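Local coordinates for protein putative methyltransferase from antibiotic biosynthesis pathway (Anabaena variabilis ATCC 29413, PDB 3EGE) that probably transfers methyl groups from S-adenosylmethionine to an unspecified acceptor, as a putative methyltransferase of an antibiotic biosynthesis pathway, at residues E224-D229 / G233-K238; N24-L29 / I99-I104; S185-A190 / P196-K201. All coordinates share one frame; numbering follows the deposited sequence.

Interaction 1: residues E224-D229 / G233-K238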
ATOM      1  N   GLU A 224     -17.216   5.733  19.380  1.00 66.18           N
ATOM      2  CA  GLU A 224     -18.184   6.507  20.174  1.00 66.98           C
ATOM      3  C   GLU A 224     -17.948   8.001  20.048  1.00 67.34           C
ATOM      4  O   GLU A 224     -18.892   8.770  19.851  1.00 68.99           O
ATOM      5  CB  GLU A 224     -18.166   6.098  21.664  1.00 67.54           C
ATOM      6  CG  GLU A 224     -18.764   4.717  21.953  1.00 67.79           C
ATOM      7  CD  GLU A 224     -18.497   4.211  23.383  1.00 67.77           C
ATOM      8  OE1 GLU A 224     -17.350   4.301  23.866  1.00 65.33           O
ATOM      9  OE2 GLU A 224     -19.427   3.685  24.014  1.00 66.75           O
ATOM     10  N   LEU A 225     -16.690   8.398  20.171  1.00 67.85           N
ATOM     11  CA  LEU A 225     -16.278   9.806  20.067  1.00 67.72           C
ATOM     12  C   LEU A 225     -16.495  10.341  18.648  1.00 67.31           C
ATOM     13  O   LEU A 225     -17.000  11.448  18.466  1.00 66.54           O
ATOM     14  CB  LEU A 225     -14.819   9.939  20.506  1.00 67.95           C
ATOM     15  CG  LEU A 225     -14.214  11.256  20.981  1.00 68.71           C
ATOM     16  CD1 LEU A 225     -14.915  11.824  22.238  1.00 59.57           C
ATOM     17  CD2 LEU A 225     -12.723  10.966  21.252  1.00 70.03           C
ATOM     18  N   LEU A 226     -16.134   9.549  17.638  1.00 68.03           N
ATOM     19  CA  LEU A 226     -16.382   9.949  16.240  1.00 67.85           C
ATOM     20  C   LEU A 226     -17.888  10.150  15.974  1.00 68.58           C
ATOM     21  O   LEU A 226     -18.281  11.182  15.425  1.00 68.91           O
ATOM     22  CB  LEU A 226     -15.768   8.952  15.249  1.00 67.36           C
ATOM     23  CG  LEU A 226     -15.825   9.318  13.758  1.00 66.59           C
ATOM     24  CD1 LEU A 226     -15.346  10.774  13.478  1.00 58.94           C
ATOM     25  CD2 LEU A 226     -15.036   8.291  12.935  1.00 64.32           C
ATOM     26  N   THR A 227     -18.710   9.193  16.429  1.00 69.01           N
ATOM     27  CA  THR A 227     -20.176   9.229  16.268  1.00 69.38           C
ATOM     28  C   THR A 227     -20.796  10.460  16.941  1.00 69.90           C
ATOM     29  O   THR A 227     -21.623  11.136  16.342  1.00 72.31           O
ATOM     30  CB  THR A 227     -20.820   7.926  16.816  1.00 70.87           C
ATOM     31  OG1 THR A 227     -20.236   6.793  16.156  1.00 71.02           O
ATOM     32  CG2 THR A 227     -22.337   7.899  16.619  1.00 68.07           C
ATOM     33  N   ALA A 228     -20.378  10.757  18.166  1.00 69.35           N
ATOM     34  CA  ALA A 228     -20.855  11.941  18.893  1.00 68.92           C
ATOM     35  C   ALA A 228     -20.452  13.225  18.152  1.00 69.84           C
ATOM     36  O   ALA A 228     -21.299  14.070  17.886  1.00 70.75           O
ATOM     37  CB  ALA A 228     -20.320  11.965  20.324  1.00 66.85           C
ATOM     38  N   ASP A 229     -19.167  13.342  17.809  1.00 69.76           N
ATOM     39  CA  ASP A 229     -18.647  14.522  17.100  1.00 69.02           C
ATOM     40  C   ASP A 229     -19.313  14.779  15.753  1.00 68.34           C
ATOM     41  O   ASP A 229     -19.535  15.934  15.397  1.00 67.38           O
ATOM     42  CB  ASP A 229     -17.112  14.483  16.937  1.00 68.54           C
ATOM     43  CG  ASP A 229     -16.353  14.797  18.225  1.00 66.44           C
ATOM     44  OD1 ASP A 229     -16.958  15.091  19.272  1.00 61.68           O
ATOM     45  OD2 ASP A 229     -15.107  14.746  18.186  1.00 66.78           O
ATOM     46  N   GLY A 233     -22.126  18.406  15.423  1.00 72.25           N
ATOM     47  CA  GLY A 233     -21.318  19.416  14.732  1.00 71.48           C
ATOM     48  C   GLY A 233     -19.871  19.618  15.191  1.00 71.12           C
ATOM     49  O   GLY A 233     -19.193  20.466  14.617  1.00 71.39           O
ATOM     50  N   GLU A 234     -19.382  18.855  16.181  1.00 70.53           N
ATOM     51  CA  GLU A 234     -18.005  19.032  16.692  1.00 71.36           C
ATOM     52  C   GLU A 234     -16.909  18.696  15.692  1.00 70.90           C
ATOM     53  O   GLU A 234     -15.889  19.420  15.627  1.00 71.51           O
ATOM     54  CB  GLU A 234     -17.760  18.296  18.026  1.00 72.07           C
ATOM     55  CG  GLU A 234     -18.378  19.012  19.212  1.00 71.53           C
ATOM     56  CD  GLU A 234     -17.672  20.338  19.465  1.00 73.74           C
ATOM     57  OE1 GLU A 234     -16.491  20.312  19.886  1.00 72.95           O
ATOM     58  OE2 GLU A 234     -18.278  21.399  19.193  1.00 73.77           O
ATOM     59  N   TRP A 235     -17.127  17.638  14.909  1.00 69.12           N
ATOM     60  CA  TRP A 235     -16.172  17.246  13.864  1.00 68.09           C
ATOM     61  C   TRP A 235     -15.994  18.374  12.828  1.00 67.28           C
ATOM     62  O   TRP A 235     -14.868  18.708  12.455  1.00 65.83           O
ATOM     63  CB  TRP A 235     -16.597  15.935  13.169  1.00 65.98           C
ATOM     64  CG  TRP A 235     -15.530  15.389  12.241  1.00 63.01           C
ATOM     65  CD1 TRP A 235     -14.602  14.459  12.550  1.00 60.90           C
ATOM     66  CD2 TRP A 235     -15.273  15.772  10.873  1.00 61.91           C
ATOM     67  NE1 TRP A 235     -13.803  14.208  11.473  1.00 60.13           N
ATOM     68  CE2 TRP A 235     -14.172  15.008  10.432  1.00 59.17           C
ATOM     69  CE3 TRP A 235     -15.872  16.673   9.979  1.00 61.77           C
ATOM     70  CZ2 TRP A 235     -13.646  15.113   9.135  1.00 59.28           C
ATOM     71  CZ3 TRP A 235     -15.341  16.780   8.674  1.00 62.92           C
ATOM     72  CH2 TRP A 235     -14.241  15.998   8.274  1.00 60.46           C
ATOM     73  N   ILE A 236     -17.116  18.935  12.379  1.00 68.53           N
ATOM     74  CA  ILE A 236     -17.139  20.037  11.408  1.00 69.93           C
ATOM     75  C   ILE A 236     -16.433  21.279  11.978  1.00 69.75           C
ATOM     76  O   ILE A 236     -15.608  21.887  11.287  1.00 70.09           O
ATOM     77  CB  ILE A 236     -18.596  20.382  10.954  1.00 71.01           C
ATOM     78  CG1 ILE A 236     -19.179  19.220  10.134  1.00 73.41           C
ATOM     79  CG2 ILE A 236     -18.634  21.674  10.106  1.00 67.47           C
ATOM     80  CD1 ILE A 236     -20.691  19.284   9.971  1.00 72.18           C
ATOM     81  N   ARG A 237     -16.737  21.609  13.230  1.00 68.45           N
ATOM     82  CA  ARG A 237     -16.095  22.716  13.941  1.00 69.41           C
ATOM     83  C   ARG A 237     -14.561  22.545  14.020  1.00 69.07           C
ATOM     84  O   ARG A 237     -13.798  23.449  13.696  1.00 69.80           O
ATOM     85  CB  ARG A 237     -16.676  22.819  15.361  1.00 70.37           C
ATOM     86  CG  ARG A 237     -16.314  24.095  16.122  1.00 71.71           C
ATOM     87  CD  ARG A 237     -16.742  24.031  17.586  1.00 70.47           C
ATOM     88  NE  ARG A 237     -15.941  23.102  18.390  1.00 68.69           N
ATOM     89  CZ  ARG A 237     -14.704  23.337  18.840  1.00 73.60           C
ATOM     90  NH1 ARG A 237     -14.029  24.447  18.520  1.00 73.65           N
ATOM     91  NH2 ARG A 237     -14.090  22.403  19.574  1.00 76.20           N
ATOM     92  N   LYS A 238     -14.126  21.359  14.416  1.00 68.99           N
ATOM     93  CA  LYS A 238     -12.695  21.049  14.572  1.00 68.09           C
ATOM     94  C   LYS A 238     -11.947  20.798  13.287  1.00 66.63           C
ATOM     95  O   LYS A 238     -10.804  21.223  13.157  1.00 65.57           O
ATOM     96  CB  LYS A 238     -12.532  19.839  15.502  1.00 68.91           C
ATOM     97  CG  LYS A 238     -12.608  20.197  16.980  1.00 71.53           C
ATOM     98  CD  LYS A 238     -13.326  19.190  17.869  1.00 74.78           C
ATOM     99  CE  LYS A 238     -12.947  17.774  17.724  1.00 77.66           C
ATOM    100  NZ  LYS A 238     -13.625  16.998  18.806  1.00 80.56           N
TER
HETATM  101  O   HOH W   1     -19.597  17.408  13.009  1.00 62.91           O
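The carbonyl oxygen of Asp229, near the end of helix 216-231, is gripped from the chain that turns back past it. Trp235 N donates to Asp229 O over 3.0 Å, and the N-H points almost straight at the oxygen (175°), although the nitrogen stands above the carbonyl plane. A water molecule donates to the same oxygen, 2.8 Å from Asp229 O, and accepts from Ile236 N, so the first turn of the second helix is tied to the first helix both directly and through water.

The side chain of the same aspartate makes a second link. Lys238 NZ forms a salt bridge with Asp229 OD2 at 2.8 Å, coming from above the carboxylate plane, and its chain, bent at chi2 and chi3, crosses the aspartate at about a right angle. Tyr144 OH also bonds to OD2, so that oxygen has two partners; the lysine would probably stabilise the ionised carboxylate. Asp229 OD1 rests against Glu234 CB at 3.5 Å, while the end of Glu234 turns away to a side-on, two-nitrogen grip by Arg237.

On the buried side, Leu226 and Trp235 lie alongside each other, Leu226 CD1 reaching Trp235 CD1 at 3.9 Å. With CG anti to the backbone N (chi1 -171°), the indole extends toward Trp140, which it meets edge-to-face.

Gly233, with positive phi, occupies the N-cap position of helix 234-239. The two segment axes stand at 85°: two consecutive helices joined by a short loop and set nearly at right angles, an orthogonal helix-loop-helix connection.

Interaction 2: residues N24-L29 / I99-I104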
ATOM      1  N   ASN A  24      -2.575   3.248 -12.732  1.00 66.58           N
ATOM      2  CA  ASN A  24      -1.948   4.136 -13.736  1.00 67.25           C
ATOM      3  C   ASN A  24      -0.570   4.660 -13.268  1.00 66.80           C
ATOM      4  O   ASN A  24       0.370   4.721 -14.063  1.00 66.16           O
ATOM      5  CB  ASN A  24      -2.860   5.330 -14.104  1.00 68.42           C
ATOM      6  CG  ASN A  24      -4.148   4.921 -14.854  1.00 68.84           C
ATOM      7  OD1 ASN A  24      -4.260   3.834 -15.394  1.00 73.95           O
ATOM      8  ND2 ASN A  24      -5.124   5.813 -14.858  1.00 73.07           N
ATOM      9  N   ALA A  25      -0.475   5.002 -11.980  1.00 66.61           N
ATOM     10  CA  ALA A  25       0.783   5.436 -11.340  1.00 66.74           C
ATOM     11  C   ALA A  25       1.846   4.329 -11.415  1.00 66.61           C
ATOM     12  O   ALA A  25       2.975   4.586 -11.834  1.00 67.32           O
ATOM     13  CB  ALA A  25       0.533   5.844  -9.862  1.00 65.59           C
ATOM     14  N   ILE A  26       1.466   3.108 -11.030  1.00 66.82           N
ATOM     15  CA  ILE A  26       2.364   1.921 -11.086  1.00 66.84           C
ATOM     16  C   ILE A  26       2.781   1.625 -12.538  1.00 66.77           C
ATOM     17  O   ILE A  26       3.969   1.434 -12.823  1.00 67.74           O
ATOM     18  CB  ILE A  26       1.701   0.664 -10.487  1.00 66.98           C
ATOM     19  CG1 ILE A  26       1.386   0.853  -8.987  1.00 69.96           C
ATOM     20  CG2 ILE A  26       2.606  -0.579 -10.638  1.00 67.26           C
ATOM     21  CD1 ILE A  26       0.312  -0.126  -8.481  1.00 65.83           C
ATOM     22  N   ILE A  27       1.804   1.613 -13.447  1.00 66.03           N
ATOM     23  CA  ILE A  27       2.058   1.389 -14.871  1.00 66.36           C
ATOM     24  C   ILE A  27       3.040   2.420 -15.437  1.00 66.84           C
ATOM     25  O   ILE A  27       3.948   2.045 -16.185  1.00 67.44           O
ATOM     26  CB  ILE A  27       0.727   1.355 -15.709  1.00 66.11           C
ATOM     27  CG1 ILE A  27      -0.083   0.091 -15.385  1.00 69.49           C
ATOM     28  CG2 ILE A  27       0.988   1.398 -17.238  1.00 64.73           C
ATOM     29  CD1 ILE A  27       0.519  -1.239 -15.864  1.00 68.92           C
ATOM     30  N   ASN A  28       2.871   3.697 -15.069  1.00 67.28           N
ATOM     31  CA  ASN A  28       3.755   4.768 -15.564  1.00 68.02           C
ATOM     32  C   ASN A  28       5.193   4.627 -15.048  1.00 67.39           C
ATOM     33  O   ASN A  28       6.142   4.758 -15.829  1.00 65.49           O
ATOM     34  CB  ASN A  28       3.147   6.157 -15.318  1.00 69.59           C
ATOM     35  CG  ASN A  28       1.849   6.382 -16.127  1.00 75.61           C
ATOM     36  OD1 ASN A  28       1.723   5.945 -17.281  1.00 82.01           O
ATOM     37  ND2 ASN A  28       0.889   7.068 -15.518  1.00 80.74           N
ATOM     38  N   LEU A  29       5.342   4.301 -13.763  1.00 67.63           N
ATOM     39  CA  LEU A  29       6.674   4.055 -13.184  1.00 68.15           C
ATOM     40  C   LEU A  29       7.385   2.800 -13.748  1.00 68.70           C
ATOM     41  O   LEU A  29       8.616   2.767 -13.833  1.00 67.58           O
ATOM     42  CB  LEU A  29       6.603   3.983 -11.650  1.00 67.81           C
ATOM     43  CG  LEU A  29       6.310   5.319 -10.951  1.00 66.73           C
ATOM     44  CD1 LEU A  29       6.141   5.115  -9.450  1.00 60.06           C
ATOM     45  CD2 LEU A  29       7.410   6.380 -11.263  1.00 60.53           C
ATOM     46  N   ILE A  99       7.205  -5.039  -8.347  1.00 65.59           N
ATOM     47  CA  ILE A  99       6.401  -4.113  -7.553  1.00 65.22           C
ATOM     48  C   ILE A  99       6.123  -4.637  -6.125  1.00 63.64           C
ATOM     49  O   ILE A  99       6.113  -5.846  -5.882  1.00 62.94           O
ATOM     50  CB  ILE A  99       5.034  -3.746  -8.264  1.00 65.24           C
ATOM     51  CG1 ILE A  99       4.008  -4.897  -8.194  1.00 66.39           C
ATOM     52  CG2 ILE A  99       5.265  -3.318  -9.713  1.00 64.64           C
ATOM     53  CD1 ILE A  99       2.660  -4.501  -8.663  1.00 65.20           C
ATOM     54  N   SER A 100       5.925  -3.708  -5.198  1.00 63.01           N
ATOM     55  CA  SER A 100       5.391  -4.039  -3.854  1.00 64.11           C
ATOM     56  C   SER A 100       4.517  -2.855  -3.438  1.00 64.07           C
ATOM     57  O   SER A 100       5.027  -1.744  -3.186  1.00 64.60           O
ATOM     58  CB  SER A 100       6.461  -4.363  -2.815  1.00 63.64           C
ATOM     59  OG  SER A 100       5.851  -5.033  -1.729  1.00 61.73           O
ATOM     60  N   ILE A 101       3.208  -3.098  -3.436  1.00 64.23           N
ATOM     61  CA  ILE A 101       2.196  -2.075  -3.183  1.00 66.36           C
ATOM     62  C   ILE A 101       1.700  -2.163  -1.736  1.00 65.95           C
ATOM     63  O   ILE A 101       0.958  -3.075  -1.385  1.00 63.81           O
ATOM     64  CB  ILE A 101       1.028  -2.196  -4.213  1.00 65.24           C
ATOM     65  CG1 ILE A 101       1.590  -2.280  -5.674  1.00 66.15           C
ATOM     66  CG2 ILE A 101      -0.030  -1.083  -3.964  1.00 62.20           C
ATOM     67  CD1 ILE A 101       2.741  -1.193  -6.085  1.00 60.83           C
ATOM     68  N   LEU A 102       2.159  -1.216  -0.915  1.00 67.47           N
ATOM     69  CA  LEU A 102       1.823  -1.135   0.523  1.00 69.17           C
ATOM     70  C   LEU A 102       1.985  -2.491   1.239  1.00 68.93           C
ATOM     71  O   LEU A 102       1.069  -2.978   1.899  1.00 68.43           O
ATOM     72  CB  LEU A 102       0.423  -0.524   0.743  1.00 69.57           C
ATOM     73  CG  LEU A 102       0.205   0.933   0.278  1.00 71.29           C
ATOM     74  CD1 LEU A 102      -1.286   1.253   0.404  1.00 70.43           C
ATOM     75  CD2 LEU A 102       1.062   1.956   1.063  1.00 68.96           C
ATOM     76  N   ALA A 103       3.179  -3.060   1.076  1.00 69.27           N
ATOM     77  CA  ALA A 103       3.540  -4.371   1.623  1.00 69.89           C
ATOM     78  C   ALA A 103       4.888  -4.453   2.333  1.00 70.48           C
ATOM     79  O   ALA A 103       4.974  -5.184   3.307  1.00 71.81           O
ATOM     80  CB  ALA A 103       3.502  -5.414   0.501  1.00 68.01           C
ATOM     81  N   ILE A 104       5.913  -3.713   1.873  1.00 70.56           N
ATOM     82  CA  ILE A 104       7.301  -3.838   2.391  1.00 70.51           C
ATOM     83  C   ILE A 104       7.469  -3.664   3.899  1.00 71.61           C
ATOM     84  O   ILE A 104       8.419  -4.189   4.480  1.00 70.71           O
ATOM     85  CB  ILE A 104       8.366  -2.950   1.605  1.00 71.08           C
ATOM     86  CG1 ILE A 104       8.194  -1.425   1.827  1.00 72.75           C
ATOM     87  CG2 ILE A 104       8.329  -3.258   0.124  1.00 69.93           C
ATOM     88  CD1 ILE A 104       9.412  -0.548   1.298  1.00 69.16           C
TER
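Ile26 of helix 20-30 meets Ile101 of strand 97-101 tip to tip, with Ile26 CD1 3.6 Å from Ile101 CD1. The methyl at the end of Ile101 also lies against Ile26 CG1 at 3.8 Å, so the strand residue touches two carbons of one branch.

The other branch of Ile26 faces Ile99. Its CG2, placed anti to the backbone N by chi1 of -63°, comes within 3.9 Å of Ile99 CG2, and the two side chains cross at about a right angle. Ile26 thus spreads its branches over two strand residues whose side chains emerge on the same face of the sheet, while Ser100 between them turns to the other face. Tyr48 and Leu52 of helix 47-53 also pack on Ile26, which is buried.

Away from this tight centre the helix loses touch with the strand. Asn28, two residues further on, is exposed, and Asn24, one turn before Asn28, is partly so; neither reaches the strand segment.

No hydrogen bond or charge joins the two segments. Methyl and methylene groups alone make the contact, which implies that helix 20-30 is held against this central strand of the Rossmann-like sheet by hydrophobic burial and close fit.

Interaction 3: residues S185-A190 / P196-K201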
ATOM      1  N   SER A 185     -11.189   4.302  -4.256  1.00 67.56           N
ATOM      2  CA  SER A 185     -11.961   3.056  -4.136  1.00 67.34           C
ATOM      3  C   SER A 185     -11.304   2.082  -3.140  1.00 67.13           C
ATOM      4  O   SER A 185     -11.970   1.243  -2.548  1.00 66.24           O
ATOM      5  CB  SER A 185     -12.082   2.385  -5.514  1.00 65.69           C
ATOM      6  OG  SER A 185     -10.805   2.015  -6.010  1.00 64.93           O
ATOM      7  N   ASP A 186      -9.989   2.219  -2.988  1.00 68.60           N
ATOM      8  CA  ASP A 186      -9.155   1.369  -2.157  1.00 69.96           C
ATOM      9  C   ASP A 186      -9.130   1.971  -0.753  1.00 69.99           C
ATOM     10  O   ASP A 186      -8.393   2.928  -0.483  1.00 69.77           O
ATOM     11  CB  ASP A 186      -7.757   1.304  -2.803  1.00 70.93           C
ATOM     12  CG  ASP A 186      -6.874   0.212  -2.236  1.00 70.52           C
ATOM     13  OD1 ASP A 186      -7.241  -0.524  -1.307  1.00 70.29           O
ATOM     14  OD2 ASP A 186      -5.761   0.104  -2.757  1.00 69.22           O
ATOM     15  N   LEU A 187      -9.923   1.383   0.147  1.00 69.37           N
ATOM     16  CA  LEU A 187     -10.106   1.910   1.491  1.00 67.98           C
ATOM     17  C   LEU A 187      -9.083   1.390   2.476  1.00 68.53           C
ATOM     18  O   LEU A 187      -9.408   0.688   3.432  1.00 68.28           O
ATOM     19  CB  LEU A 187     -11.554   1.699   1.987  1.00 68.26           C
ATOM     20  CG  LEU A 187     -12.687   2.298   1.112  1.00 68.30           C
ATOM     21  CD1 LEU A 187     -14.089   2.076   1.778  1.00 65.00           C
ATOM     22  CD2 LEU A 187     -12.447   3.784   0.804  1.00 65.14           C
ATOM     23  N   PHE A 188      -7.829   1.762   2.212  1.00 68.92           N
ATOM     24  CA  PHE A 188      -6.741   1.555   3.152  1.00 69.49           C
ATOM     25  C   PHE A 188      -6.860   2.643   4.260  1.00 69.97           C
ATOM     26  O   PHE A 188      -7.676   3.571   4.162  1.00 69.71           O
ATOM     27  CB  PHE A 188      -5.355   1.474   2.497  1.00 70.16           C
ATOM     28  CG  PHE A 188      -5.026   2.581   1.558  1.00 70.40           C
ATOM     29  CD1 PHE A 188      -4.534   3.792   2.030  1.00 71.09           C
ATOM     30  CD2 PHE A 188      -5.149   2.391   0.172  1.00 72.22           C
ATOM     31  CE1 PHE A 188      -4.186   4.841   1.124  1.00 70.50           C
ATOM     32  CE2 PHE A 188      -4.805   3.418  -0.739  1.00 72.43           C
ATOM     33  CZ  PHE A 188      -4.323   4.642  -0.257  1.00 70.92           C
ATOM     34  N   ALA A 189      -6.060   2.481   5.307  1.00 70.04           N
ATOM     35  CA  ALA A 189      -6.143   3.259   6.559  1.00 69.27           C
ATOM     36  C   ALA A 189      -6.609   4.739   6.465  1.00 68.92           C
ATOM     37  O   ALA A 189      -7.685   5.066   6.996  1.00 68.41           O
ATOM     38  CB  ALA A 189      -4.827   3.110   7.345  1.00 67.56           C
ATOM     39  N   ALA A 190      -5.843   5.593   5.774  1.00 67.82           N
ATOM     40  CA  ALA A 190      -6.177   7.031   5.646  1.00 68.17           C
ATOM     41  C   ALA A 190      -6.969   7.424   4.374  1.00 68.64           C
ATOM     42  O   ALA A 190      -7.165   8.615   4.126  1.00 69.26           O
ATOM     43  CB  ALA A 190      -4.905   7.878   5.747  1.00 68.24           C
ATOM     44  N   PRO A 196     -15.399  10.861   6.862  1.00 67.86           N
ATOM     45  CA  PRO A 196     -15.240  10.341   8.227  1.00 67.89           C
ATOM     46  C   PRO A 196     -16.213   9.245   8.659  1.00 69.41           C
ATOM     47  O   PRO A 196     -15.833   8.351   9.448  1.00 69.79           O
ATOM     48  CB  PRO A 196     -15.411  11.591   9.104  1.00 67.03           C
ATOM     49  CG  PRO A 196     -16.153  12.538   8.266  1.00 67.91           C
ATOM     50  CD  PRO A 196     -15.612  12.318   6.887  1.00 68.01           C
ATOM     51  N   GLU A 197     -17.441   9.344   8.150  1.00 69.64           N
ATOM     52  CA  GLU A 197     -18.505   8.388   8.409  1.00 70.78           C
ATOM     53  C   GLU A 197     -18.186   6.962   7.954  1.00 70.58           C
ATOM     54  O   GLU A 197     -18.688   6.001   8.553  1.00 71.29           O
ATOM     55  CB  GLU A 197     -19.860   8.893   7.853  1.00 72.34           C
ATOM     56  CG  GLU A 197     -20.057   8.911   6.307  1.00 77.74           C
ATOM     57  CD  GLU A 197     -19.182   9.892   5.521  1.00 82.37           C
ATOM     58  OE1 GLU A 197     -18.708  10.901   6.106  1.00 81.89           O
ATOM     59  OE2 GLU A 197     -18.991   9.640   4.304  1.00 85.15           O
ATOM     60  N   LEU A 198     -17.332   6.811   6.941  1.00 69.05           N
ATOM     61  CA  LEU A 198     -16.950   5.478   6.474  1.00 68.65           C
ATOM     62  C   LEU A 198     -16.271   4.605   7.554  1.00 69.00           C
ATOM     63  O   LEU A 198     -16.426   3.357   7.548  1.00 68.12           O
ATOM     64  CB  LEU A 198     -16.078   5.539   5.203  1.00 67.48           C
ATOM     65  CG  LEU A 198     -16.722   5.986   3.885  1.00 68.14           C
ATOM     66  CD1 LEU A 198     -15.692   5.855   2.749  1.00 59.10           C
ATOM     67  CD2 LEU A 198     -18.004   5.189   3.554  1.00 62.89           C
ATOM     68  N   TYR A 199     -15.534   5.259   8.461  1.00 68.53           N
ATOM     69  CA  TYR A 199     -14.858   4.575   9.576  1.00 67.83           C
ATOM     70  C   TYR A 199     -15.810   3.938  10.579  1.00 69.22           C
ATOM     71  O   TYR A 199     -15.407   3.030  11.290  1.00 70.33           O
ATOM     72  CB  TYR A 199     -13.861   5.504  10.279  1.00 66.62           C
ATOM     73  CG  TYR A 199     -12.721   5.852   9.363  1.00 62.97           C
ATOM     74  CD1 TYR A 199     -11.711   4.927   9.102  1.00 60.59           C
ATOM     75  CD2 TYR A 199     -12.684   7.083   8.694  1.00 64.84           C
ATOM     76  CE1 TYR A 199     -10.668   5.225   8.208  1.00 67.62           C
ATOM     77  CE2 TYR A 199     -11.644   7.398   7.824  1.00 64.80           C
ATOM     78  CZ  TYR A 199     -10.643   6.473   7.583  1.00 62.54           C
ATOM     79  OH  TYR A 199      -9.636   6.806   6.754  1.00 65.55           O
ATOM     80  N   LEU A 200     -17.054   4.414  10.637  1.00 70.50           N
ATOM     81  CA  LEU A 200     -18.079   3.821  11.487  1.00 71.09           C
ATOM     82  C   LEU A 200     -18.549   2.465  10.947  1.00 72.09           C
ATOM     83  O   LEU A 200     -19.139   1.712  11.697  1.00 71.89           O
ATOM     84  CB  LEU A 200     -19.295   4.746  11.634  1.00 69.87           C
ATOM     85  CG  LEU A 200     -19.054   6.167  12.156  1.00 70.55           C
ATOM     86  CD1 LEU A 200     -20.375   6.854  12.317  1.00 64.15           C
ATOM     87  CD2 LEU A 200     -18.305   6.186  13.481  1.00 67.27           C
ATOM     88  N   LYS A 201     -18.300   2.150   9.670  1.00 73.30           N
ATOM     89  CA  LYS A 201     -18.758   0.885   9.075  1.00 72.93           C
ATOM     90  C   LYS A 201     -17.773  -0.246   9.377  1.00 71.90           C
ATOM     91  O   LYS A 201     -16.599  -0.170   9.001  1.00 70.85           O
ATOM     92  CB  LYS A 201     -18.939   1.022   7.563  1.00 73.65           C
ATOM     93  CG  LYS A 201     -19.939   2.098   7.135  1.00 75.78           C
ATOM     94  CD  LYS A 201     -20.107   2.087   5.587  1.00 76.97           C
ATOM     95  CE  LYS A 201     -21.289   2.981   5.103  1.00 82.44           C
ATOM     96  NZ  LYS A 201     -21.607   2.866   3.608  1.00 80.62           N
TER
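A phenol hydroxyl spans the gap between an irregular segment and a 3-10 turn whose backbones stay well apart: Tyr199 OH donates to Ala189 O over only 2.6 Å, while the CA atoms of these residues are 9.3 Å from each other. Chi1 of -66° sets Tyr199 CG anti to its carbonyl carbon, and from there the ring carries the hydroxyl across. The acceptor lies at the ring edge, in the ring plane, with Tyr199 CE1 3.2 Å from Ala189 O. The hydroxyl is tilted 17° from the carbonyl plane of Ala189, with a C=O...O angle of 141°. The same hydroxyl has a weak hydrogen bond from Ala192 N, so the phenol oxygen engages the backbone at two points of the returning loop.

Beside this polar link runs a looser apolar one. Leu187 and Leu198 point toward each other, and Leu187 CD1 lies 4.2 Å from Leu198 CD1. Leu187 is the centre of an inverse gamma turn, a tight bend that projects its side chain toward the other segment while the flanking Asp186 and Phe188 serve other neighbours: the aspartate forms a salt bridge with Arg16 and a hydrogen bond with Tyr48, and the phenylalanine ring meets Tyr252.

Segment 196-201 keeps its shape through 3-10 hydrogen bonds such as Lys201 N to Leu198 O, 3.1 Å. Leu226 of helix 216-231 packs on Tyr199 too. The whole is a loop between strand 172-181 and helix 202-206, closed by a tyrosine from a 3-10 turn that binds a main-chain carbonyl.

How the interactions relate
The centre of interaction 2 is about 8 Å from the chain's centre, in the core, whereas that of interaction 1 is about 28 Å out, and interaction 3 lies between them. Chemistry follows place: apolar contacts alone join a helix to the central sheet in interaction 2, a tyrosine hydroxyl and two leucines close the loop of interaction 3, and charge, water and backbone bonds join the helices of interaction 1. Interactions 1 and 3 touch, with Leu226 and Trp235 packed on Pro196 and with Leu226 and Thr227 against Leu200. Interactions 2 and 3 meet more lightly, at Leu102 and Phe188, while interactions 1 and 2 remain about 20 Å apart at their nearest atoms.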